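Local coordinates for protein sugar isomerase (Sinorhizobium meliloti, PDB 3QC0) that binds a zinc ion in a TIM barrel of the xylose isomerase-like family and probably isomerises a sugar whose identity is not established, at residues A[35-40]-A[59-64]; A[67-72]-A[101-106]; A[215-220]-A[250-255]. One frame throughout, in Å; residues are numbered along the deposited sequence.

Contact 1 (A[35-40]-A[59-64]); sequences IAPWRD and LKLTGL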
loop_
_atom_site.group_PDB
_atom_site.type_symbol
_atom_site.label_atom_id
_atom_site.label_comp_id
_atom_site.label_asym_id
_atom_site.label_seq_id
_atom_site.Cartn_x
_atom_site.Cartn_y
_atom_site.Cartn_z
ATOM N N ILE A 35 15.302 -6.147 22.850
ATOM C CA ILE A 35 15.623 -5.140 21.860
ATOM C C ILE A 35 15.619 -5.792 20.479
ATOM O O ILE A 35 15.661 -7.017 20.351
ATOM C CB ILE A 35 16.995 -4.444 22.133
ATOM C CG1 ILE A 35 18.166 -5.456 22.154
ATOM C CG2 ILE A 35 16.938 -3.686 23.473
ATOM C CD1 ILE A 35 19.497 -4.806 21.895
ATOM N N ALA A 36 15.612 -4.947 19.460
ATOM C CA ALA A 36 15.916 -5.364 18.096
ATOM C C ALA A 36 16.835 -4.320 17.493
ATOM O O ALA A 36 16.388 -3.245 17.083
ATOM C CB ALA A 36 14.624 -5.539 17.271
ATOM N N PRO A 37 18.152 -4.596 17.492
ATOM C CA PRO A 37 19.078 -3.677 16.887
ATOM C C PRO A 37 19.195 -3.866 15.381
ATOM O O PRO A 37 18.748 -4.882 14.832
ATOM C CB PRO A 37 20.397 -4.045 17.542
ATOM C CG PRO A 37 20.307 -5.549 17.654
ATOM C CD PRO A 37 18.825 -5.820 17.964
ATOM N N TRP A 38 19.816 -2.875 14.753
ATOM C CA TRP A 38 20.115 -2.914 13.353
ATOM C C TRP A 38 21.584 -3.206 13.110
ATOM O O TRP A 38 22.462 -2.902 13.956
ATOM C CB TRP A 38 19.723 -1.586 12.698
ATOM C CG TRP A 38 18.255 -1.373 12.631
ATOM C CD1 TRP A 38 17.365 -1.379 13.659
ATOM C CD2 TRP A 38 17.474 -1.181 11.441
ATOM N NE1 TRP A 38 16.090 -1.187 13.188
ATOM C CE2 TRP A 38 16.143 -1.060 11.834
ATOM C CE3 TRP A 38 17.792 -1.066 10.091
ATOM C CZ2 TRP A 38 15.117 -0.817 10.926
ATOM C CZ3 TRP A 38 16.754 -0.841 9.186
ATOM C CH2 TRP A 38 15.450 -0.750 9.611
ATOM N N ARG A 39 21.886 -3.749 11.940
ATOM C CA ARG A 39 23.241 -4.211 11.662
ATOM C C ARG A 39 24.259 -3.079 11.668
ATOM O O ARG A 39 25.405 -3.293 12.078
ATOM C CB ARG A 39 23.276 -4.937 10.331
ATOM C CG ARG A 39 22.491 -6.260 10.388
ATOM C CD ARG A 39 22.454 -6.898 9.052
ATOM N NE ARG A 39 23.737 -7.395 8.614
ATOM C CZ ARG A 39 24.053 -7.674 7.350
ATOM N NH1 ARG A 39 23.179 -7.438 6.370
ATOM N NH2 ARG A 39 25.196 -8.162 7.035
ATOM N N ASP A 40 23.844 -1.891 11.258
ATOM C CA ASP A 40 24.753 -0.724 11.246
ATOM C C ASP A 40 25.085 -0.314 12.655
ATOM O O ASP A 40 26.235 0.057 12.915
ATOM C CB ASP A 40 24.240 0.456 10.401
ATOM C CG ASP A 40 22.870 0.977 10.815
ATOM O OD1 ASP A 40 22.113 0.327 11.543
ATOM O OD2 ASP A 40 22.538 2.092 10.347
ATOM N N LEU A 59 19.913 -9.964 27.650
ATOM C CA LEU A 59 18.934 -9.350 26.701
ATOM C C LEU A 59 18.427 -10.375 25.717
ATOM O O LEU A 59 19.202 -11.155 25.165
ATOM C CB LEU A 59 19.557 -8.188 25.915
ATOM C CG LEU A 59 20.123 -6.965 26.641
ATOM C CD1 LEU A 59 20.667 -5.939 25.630
ATOM C CD2 LEU A 59 19.103 -6.329 27.551
ATOM N N LYS A 60 17.112 -10.340 25.472
ATOM C CA LYS A 60 16.495 -11.033 24.337
ATOM C C LYS A 60 16.588 -10.103 23.135
ATOM O O LYS A 60 16.442 -8.887 23.275
ATOM C CB LYS A 60 15.032 -11.373 24.642
ATOM C CG LYS A 60 14.199 -11.672 23.394
ATOM C CD LYS A 60 12.754 -12.048 23.731
ATOM C CE LYS A 60 12.632 -13.455 24.319
ATOM N NZ LYS A 60 13.266 -14.518 23.502
ATOM N N LEU A 61 16.873 -10.661 21.967
ATOM C CA LEU A 61 16.725 -9.936 20.706
ATOM C C LEU A 61 15.495 -10.485 19.994
ATOM O O LEU A 61 15.454 -11.661 19.626
ATOM C CB LEU A 61 17.944 -10.077 19.812
ATOM C CG LEU A 61 18.973 -8.951 19.942
ATOM C CD1 LEU A 61 19.648 -8.943 21.310
ATOM C CD2 LEU A 61 19.985 -9.011 18.794
ATOM N N THR A 62 14.473 -9.652 19.846
ATOM C CA THR A 62 13.267 -10.110 19.132
ATOM C C THR A 62 13.530 -10.218 17.625
ATOM O O THR A 62 12.771 -10.877 16.900
ATOM C CB THR A 62 12.052 -9.188 19.430
ATOM O OG1 THR A 62 12.443 -7.818 19.287
ATOM C CG2 THR A 62 11.522 -9.461 20.851
ATOM N N GLY A 63 14.581 -9.544 17.162
ATOM C CA GLY A 63 15.033 -9.625 15.791
ATOM C C GLY A 63 16.381 -8.952 15.625
ATOM O O GLY A 63 16.808 -8.194 16.518
ATOM N N LEU A 64 17.034 -9.230 14.501
ATOM C CA LEU A 64 18.126 -8.393 13.992
ATOM C C LEU A 64 17.632 -7.823 12.656
ATOM O O LEU A 64 17.160 -8.572 11.785
ATOM C CB LEU A 64 19.405 -9.196 13.773
ATOM C CG LEU A 64 20.594 -8.451 13.172
ATOM C CD1 LEU A 64 21.094 -7.296 14.095
ATOM C CD2 LEU A 64 21.746 -9.428 12.841
#
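Two neighbouring parallel strands of a TIM barrel, 34-36 and 60-68, meet here through Ile35 and Leu61. Ile35 sits between two bonds to the other strand. Ile35 N donates to Lys60 O at 3.0 Å, and Ile35 O accepts from Thr62 N at 2.9 Å. The same carbonyl oxygen also takes a CA-H...O contact from Leu61. The side chains of Ile35 and Leu61 lie side by side and point the same way. Ile35 CG1 stands between its backbone N and carbonyl carbon (chi1 59°), which brings it to 3.9 Å from Leu61 CD1. Ile35 CD1 reaches on to Leu59 CD1 at 4.1 Å. This is the outer layer of the barrel, where helix 20-29 covers Ile35, Pro37 and Leu59. The other branch of Leu61 fits tightly against Pro37, with Leu61 CD2 3.5 Å from Pro37 CD. With an alanine here, both Leu61 methyls go, and a gap would probably open between Ile35 CG1 and the Pro37 ring. Further along, Leu64 CD1 lies 3.4 Å from Pro37 O, and Leu64 CG meets Arg39 CG at 4.0 Å. The Arg39 guanidinium continues to salt bridges with Glu91 and Asp84. Thr62 OG1 lies near Ala36 CB and hydrogen-bonds to Glu246 and Ser8.

Contact 2 (A[67-72]-A[101-106]); sequences GGFFPA and VLVAGG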
loop_
_atom_site.group_PDB
_atom_site.type_symbol
_atom_site.label_atom_id
_atom_site.label_comp_id
_atom_site.label_asym_id
_atom_site.label_seq_id
_atom_site.Cartn_x
_atom_site.Cartn_y
_atom_site.Cartn_z
ATOM N N GLY A 67 18.295 -8.625 6.972
ATOM C CA GLY A 67 18.741 -9.200 5.721
ATOM C C GLY A 67 17.713 -8.892 4.634
ATOM O O GLY A 67 16.866 -8.001 4.797
ATOM N N GLY A 68 17.842 -9.607 3.537
ATOM C CA GLY A 68 16.982 -9.468 2.370
ATOM C C GLY A 68 17.717 -8.873 1.194
ATOM O O GLY A 68 18.849 -9.202 0.906
ATOM N N PHE A 69 17.032 -7.942 0.525
ATOM C CA PHE A 69 17.545 -7.247 -0.650
ATOM C C PHE A 69 18.103 -8.182 -1.690
ATOM O O PHE A 69 19.225 -8.039 -2.156
ATOM C CB PHE A 69 18.523 -6.140 -0.190
ATOM C CG PHE A 69 17.844 -5.162 0.700
ATOM C CD1 PHE A 69 16.993 -4.223 0.158
ATOM C CD2 PHE A 69 17.984 -5.231 2.079
ATOM C CE1 PHE A 69 16.271 -3.328 0.987
ATOM C CE2 PHE A 69 17.271 -4.357 2.895
ATOM C CZ PHE A 69 16.425 -3.424 2.348
ATOM N N PHE A 70 17.246 -9.130 -2.105
ATOM C CA PHE A 70 17.663 -10.179 -3.022
ATOM C C PHE A 70 17.702 -9.859 -4.518
ATOM O O PHE A 70 18.625 -10.280 -5.201
ATOM C CB PHE A 70 16.792 -11.430 -2.808
ATOM C CG PHE A 70 16.926 -12.023 -1.440
ATOM C CD1 PHE A 70 18.055 -12.752 -1.116
ATOM C CD2 PHE A 70 15.908 -11.926 -0.508
ATOM C CE1 PHE A 70 18.179 -13.310 0.117
ATOM C CE2 PHE A 70 16.029 -12.510 0.730
ATOM C CZ PHE A 70 17.187 -13.199 1.035
ATOM N N PRO A 71 16.699 -9.131 -5.058
ATOM C CA PRO A 71 16.739 -9.001 -6.530
ATOM C C PRO A 71 17.896 -8.149 -7.012
ATOM O O PRO A 71 18.268 -7.160 -6.352
ATOM C CB PRO A 71 15.369 -8.381 -6.870
ATOM C CG PRO A 71 14.485 -8.702 -5.695
ATOM C CD PRO A 71 15.430 -8.651 -4.504
ATOM N N ALA A 72 18.475 -8.550 -8.134
ATOM C CA ALA A 72 19.555 -7.804 -8.784
ATOM C C ALA A 72 19.555 -8.204 -10.236
ATOM O O ALA A 72 19.050 -9.293 -10.591
ATOM C CB ALA A 72 20.946 -8.064 -8.099
ATOM N N VAL A 101 15.292 -10.620 10.512
ATOM C CA VAL A 101 14.229 -10.025 9.715
ATOM C C VAL A 101 14.706 -9.851 8.270
ATOM O O VAL A 101 15.820 -9.413 8.044
ATOM C CB VAL A 101 13.795 -8.680 10.331
ATOM C CG1 VAL A 101 12.776 -7.978 9.436
ATOM C CG2 VAL A 101 13.204 -8.902 11.744
ATOM N N LEU A 102 13.858 -10.206 7.298
ATOM C CA LEU A 102 14.201 -10.101 5.902
ATOM C C LEU A 102 13.285 -9.077 5.221
ATOM O O LEU A 102 12.054 -9.253 5.185
ATOM C CB LEU A 102 14.093 -11.432 5.140
ATOM C CG LEU A 102 14.919 -12.611 5.696
ATOM C CD1 LEU A 102 14.623 -13.846 4.806
ATOM C CD2 LEU A 102 16.407 -12.280 5.738
ATOM N N VAL A 103 13.903 -8.031 4.704
ATOM C CA VAL A 103 13.256 -6.996 3.894
ATOM C C VAL A 103 13.627 -7.303 2.457
ATOM O O VAL A 103 14.792 -7.240 2.094
ATOM C CB VAL A 103 13.728 -5.609 4.333
ATOM C CG1 VAL A 103 13.166 -4.530 3.397
ATOM C CG2 VAL A 103 13.283 -5.296 5.757
ATOM N N ALA A 104 12.643 -7.727 1.645
ATOM C CA ALA A 104 12.893 -8.553 0.451
ATOM C C ALA A 104 13.773 -7.934 -0.626
ATOM O O ALA A 104 14.410 -8.655 -1.387
ATOM C CB ALA A 104 11.551 -8.998 -0.211
ATOM N N GLY A 105 13.727 -6.609 -0.750
ATOM C CA GLY A 105 14.301 -5.907 -1.885
ATOM C C GLY A 105 13.238 -5.601 -2.905
ATOM O O GLY A 105 12.284 -6.353 -3.064
ATOM N N GLY A 106 13.419 -4.489 -3.596
ATOM C CA GLY A 106 12.538 -4.080 -4.690
ATOM C C GLY A 106 12.965 -4.648 -6.044
ATOM O O GLY A 106 13.736 -5.619 -6.148
#
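Phe69 sets its ring against Val103 where strands 60-68 and 100-103 end, two parallel strands of the beta-alpha-beta unit that includes helix 75-94. The Phe69 CB bond points away from the other segment. CG is anti to the carbonyl carbon (chi1 -60°), which sets the ring alongside Val103. Val103 O lies over the centre of one face of the Phe69 ring, 3.7 Å above its plane, with CG, CD2 and CE2 all close to it. Phe69 CD1 meets Gly105 CA at 3.8 Å, CE2 approaches Val103 CB, and Phe69 CZ ends on Val103 CG1 at 3.6 Å. Val103 O is also used by the backbone: Phe69 N donates to it in the carbonyl plane at 2.8 Å. Before this, Gly67 N bonds to Val101 O and Val103 N to Gly67 O. After it, Phe70 N bonds to Ala104 O at 3.0 Å, from above the carbonyl plane. Two glycines permit this close path. A CB on Gly68 would run into Val103 O, and one on Gly105 would strike Phe69 CA and Pro71 CD. Asn85 of helix 75-94 accepts from Gly68 N. The Pro71 ring packs against 104-106, with Pro71 CD 3.3 Å from Ala104 O and Pro71 CG 3.2 Å from Gly106 O.

Contact 3 (A[215-220]-A[250-255]); sequences MLTDRG and FSADNW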
loop_
_atom_site.group_PDB
_atom_site.type_symbol
_atom_site.label_atom_id
_atom_site.label_comp_id
_atom_site.label_asym_id
_atom_site.label_seq_id
_atom_site.Cartn_x
_atom_site.Cartn_y
_atom_site.Cartn_z
HETATM N N MSE A 215 6.436 8.897 3.553
HETATM C CA MSE A 215 6.274 7.478 3.261
HETATM C C MSE A 215 7.127 6.585 4.108
HETATM O O MSE A 215 6.835 5.399 4.188
HETATM C CB MSE A 215 6.572 7.233 1.807
HETATM C CG MSE A 215 5.484 7.849 0.940
HETATM SE SE MSE A 215 5.858 7.891 -0.951
HETATM C CE MSE A 215 5.365 6.110 -1.175
ATOM N N LEU A 216 8.183 7.133 4.719
ATOM C CA LEU A 216 9.136 6.310 5.463
ATOM C C LEU A 216 9.289 6.696 6.913
ATOM O O LEU A 216 9.322 5.784 7.767
ATOM C CB LEU A 216 10.525 6.360 4.797
ATOM C CG LEU A 216 11.523 5.351 5.359
ATOM C CD1 LEU A 216 11.137 3.926 4.990
ATOM C CD2 LEU A 216 12.922 5.662 4.848
ATOM N N THR A 217 9.380 8.006 7.200
ATOM C CA THR A 217 9.767 8.434 8.541
ATOM C C THR A 217 8.676 9.172 9.315
ATOM O O THR A 217 8.961 10.121 10.086
ATOM C CB THR A 217 11.033 9.293 8.452
ATOM O OG1 THR A 217 10.745 10.448 7.654
ATOM C CG2 THR A 217 12.212 8.477 7.856
ATOM N N ASP A 218 7.419 8.768 9.118
ATOM C CA ASP A 218 6.317 9.289 9.924
ATOM C C ASP A 218 5.408 8.192 10.484
ATOM O O ASP A 218 4.169 8.331 10.529
ATOM C CB ASP A 218 5.535 10.334 9.117
ATOM C CG ASP A 218 4.631 11.194 9.986
ATOM O OD1 ASP A 218 5.072 11.586 11.105
ATOM O OD2 ASP A 218 3.481 11.482 9.558
ATOM N N ARG A 219 6.014 7.107 10.946
ATOM C CA ARG A 219 5.288 6.153 11.773
ATOM C C ARG A 219 4.842 6.816 13.070
ATOM O O ARG A 219 5.549 7.702 13.601
ATOM C CB ARG A 219 6.108 4.926 12.132
ATOM C CG ARG A 219 6.622 4.119 10.973
ATOM C CD ARG A 219 7.105 2.771 11.461
ATOM N NE ARG A 219 7.554 1.901 10.392
ATOM C CZ ARG A 219 7.714 0.588 10.511
ATOM N NH1 ARG A 219 7.568 -0.020 11.684
ATOM N NH2 ARG A 219 8.073 -0.125 9.450
ATOM N N GLY A 220 3.709 6.372 13.594
ATOM C CA GLY A 220 3.146 6.908 14.830
ATOM C C GLY A 220 3.517 6.113 16.053
ATOM O O GLY A 220 3.784 4.899 15.981
ATOM N N PHE A 250 9.800 5.004 13.137
ATOM C CA PHE A 250 10.621 5.930 12.374
ATOM C C PHE A 250 9.875 7.267 12.360
ATOM O O PHE A 250 8.811 7.356 11.744
ATOM C CB PHE A 250 10.854 5.476 10.912
ATOM C CG PHE A 250 11.250 4.020 10.729
ATOM C CD1 PHE A 250 11.927 3.301 11.683
ATOM C CD2 PHE A 250 10.994 3.396 9.518
ATOM C CE1 PHE A 250 12.269 1.956 11.468
ATOM C CE2 PHE A 250 11.342 2.066 9.306
ATOM C CZ PHE A 250 11.967 1.338 10.299
ATOM N N SER A 251 10.373 8.288 13.059
ATOM C CA SER A 251 9.639 9.562 13.197
ATOM C C SER A 251 10.584 10.753 13.150
ATOM O O SER A 251 11.020 11.264 14.194
ATOM C CB SER A 251 8.813 9.578 14.478
ATOM O OG SER A 251 8.106 10.817 14.635
ATOM N N ALA A 252 10.860 11.215 11.944
ATOM C CA ALA A 252 11.900 12.217 11.730
ATOM C C ALA A 252 11.562 13.538 12.394
ATOM O O ALA A 252 12.477 14.239 12.838
ATOM C CB ALA A 252 12.156 12.434 10.239
ATOM N N ASP A 253 10.294 13.899 12.446
ATOM C CA ASP A 253 9.901 15.242 12.931
ATOM C C ASP A 253 9.286 15.252 14.316
ATOM O O ASP A 253 8.935 16.330 14.824
ATOM C CB ASP A 253 8.933 15.879 11.931
ATOM C CG ASP A 253 9.641 16.318 10.641
ATOM O OD1 ASP A 253 10.895 16.502 10.663
ATOM O OD2 ASP A 253 8.938 16.496 9.611
ATOM N N ASN A 254 9.185 14.090 14.954
ATOM C CA ASN A 254 8.636 13.994 16.294
ATOM C C ASN A 254 9.541 13.160 17.220
ATOM O O ASN A 254 10.444 13.716 17.859
ATOM C CB ASN A 254 7.176 13.495 16.274
ATOM C CG ASN A 254 6.506 13.571 17.624
ATOM O OD1 ASN A 254 7.066 14.131 18.577
ATOM N ND2 ASN A 254 5.296 13.021 17.730
ATOM N N TRP A 255 9.373 11.849 17.274
ATOM C CA TRP A 255 10.024 11.038 18.317
ATOM C C TRP A 255 11.537 11.009 18.208
ATOM O O TRP A 255 12.220 10.959 19.250
ATOM C CB TRP A 255 9.436 9.623 18.373
ATOM C CG TRP A 255 7.981 9.705 18.599
ATOM C CD1 TRP A 255 6.974 9.525 17.663
ATOM C CD2 TRP A 255 7.331 10.051 19.816
ATOM N NE1 TRP A 255 5.768 9.744 18.243
ATOM C CE2 TRP A 255 5.938 10.087 19.553
ATOM C CE3 TRP A 255 7.786 10.380 21.097
ATOM C CZ2 TRP A 255 5.003 10.370 20.533
ATOM C CZ3 TRP A 255 6.860 10.664 22.065
ATOM C CH2 TRP A 255 5.488 10.655 21.793
HETATM O O HOH W 1 7.884 12.623 11.085
HETATM O O HOH W 2 5.680 10.432 13.422
#
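Arg219 and Phe250 pair twice, once through the backbone and once through their side chains. Arg219 N donates to Phe250 O at 2.9 Å, although the bond is bent, with an angle of 133° at the hydrogen. The second backbone bond runs the other way and is straighter: Ala252 N gives to Thr217 O at 2.9 Å and 162°. Thr217 O also accepts from water 1 and takes a CA-H...O contact from Ser251. Water 1 donates a second bond to Asp218 OD1 and accepts from Asp253 N, so it links the two loops. Water 2 also bridges the loops. Water 2 donates to Asp218 OD1 and Arg219 O and accepts from Ser251 OG at 2.7 Å. Asp218 OD1 is therefore gripped by both waters, while OD2 forms a salt bridge with Lys213. Ser251 OG in turn accepts from Trp255 N at 3.1 Å. Phe250 N is buried with no partner.

The Arg219 chain runs extended from CG to NE beside Phe250 and points the same way. Its guanidinium lies over one ring face in a cation-pi contact, with Arg219 CZ 4.4 Å from the centroid of the Phe250 ring. The two planes are 35° apart, and NE sits toward the rim. At the ring edge, in its plane, Leu216 O lies 3.4 Å from Phe250 CD2. Arg219 NH1 donates to the backbone O of Glu248 and to Asp177 OD2, and NH2 hydrogen-bonds to an unidentified bound molecule. Asp177 is a zinc ligand, so Arg219 probably helps to position it from the second shell. The two loops follow strands 200-205 and 245-247, at the C-terminal end of the barrel, where TIM-barrel enzymes carry their active sites and this protein holds its zinc.

How the contacts relate
Contacts 1 and 2 share strand 60-68 and follow each other along it, their centres 18 Å apart. They meet where Leu64 O and Val101 N lie 3.1 Å apart, a probable hydrogen bond. Contact 3 joins loops after the last two barrel strands. It touches contact 1, with Trp38 CZ2 3.9 Å from Phe250 CZ. Contacts 2 and 3 do not touch; their nearest atoms are about 8 Å apart. All three border the zinc site of Glu142, Asp177, His204 and Glu248. The nearest side-chain atoms of Arg219 and Val101 are about 4 Å and 6 Å from the zinc. Unidentified bound material, probably from the crystallisation liquor, lies about 3 Å from the side chains of Trp38, Val103 and Leu216, which may mark a pocket.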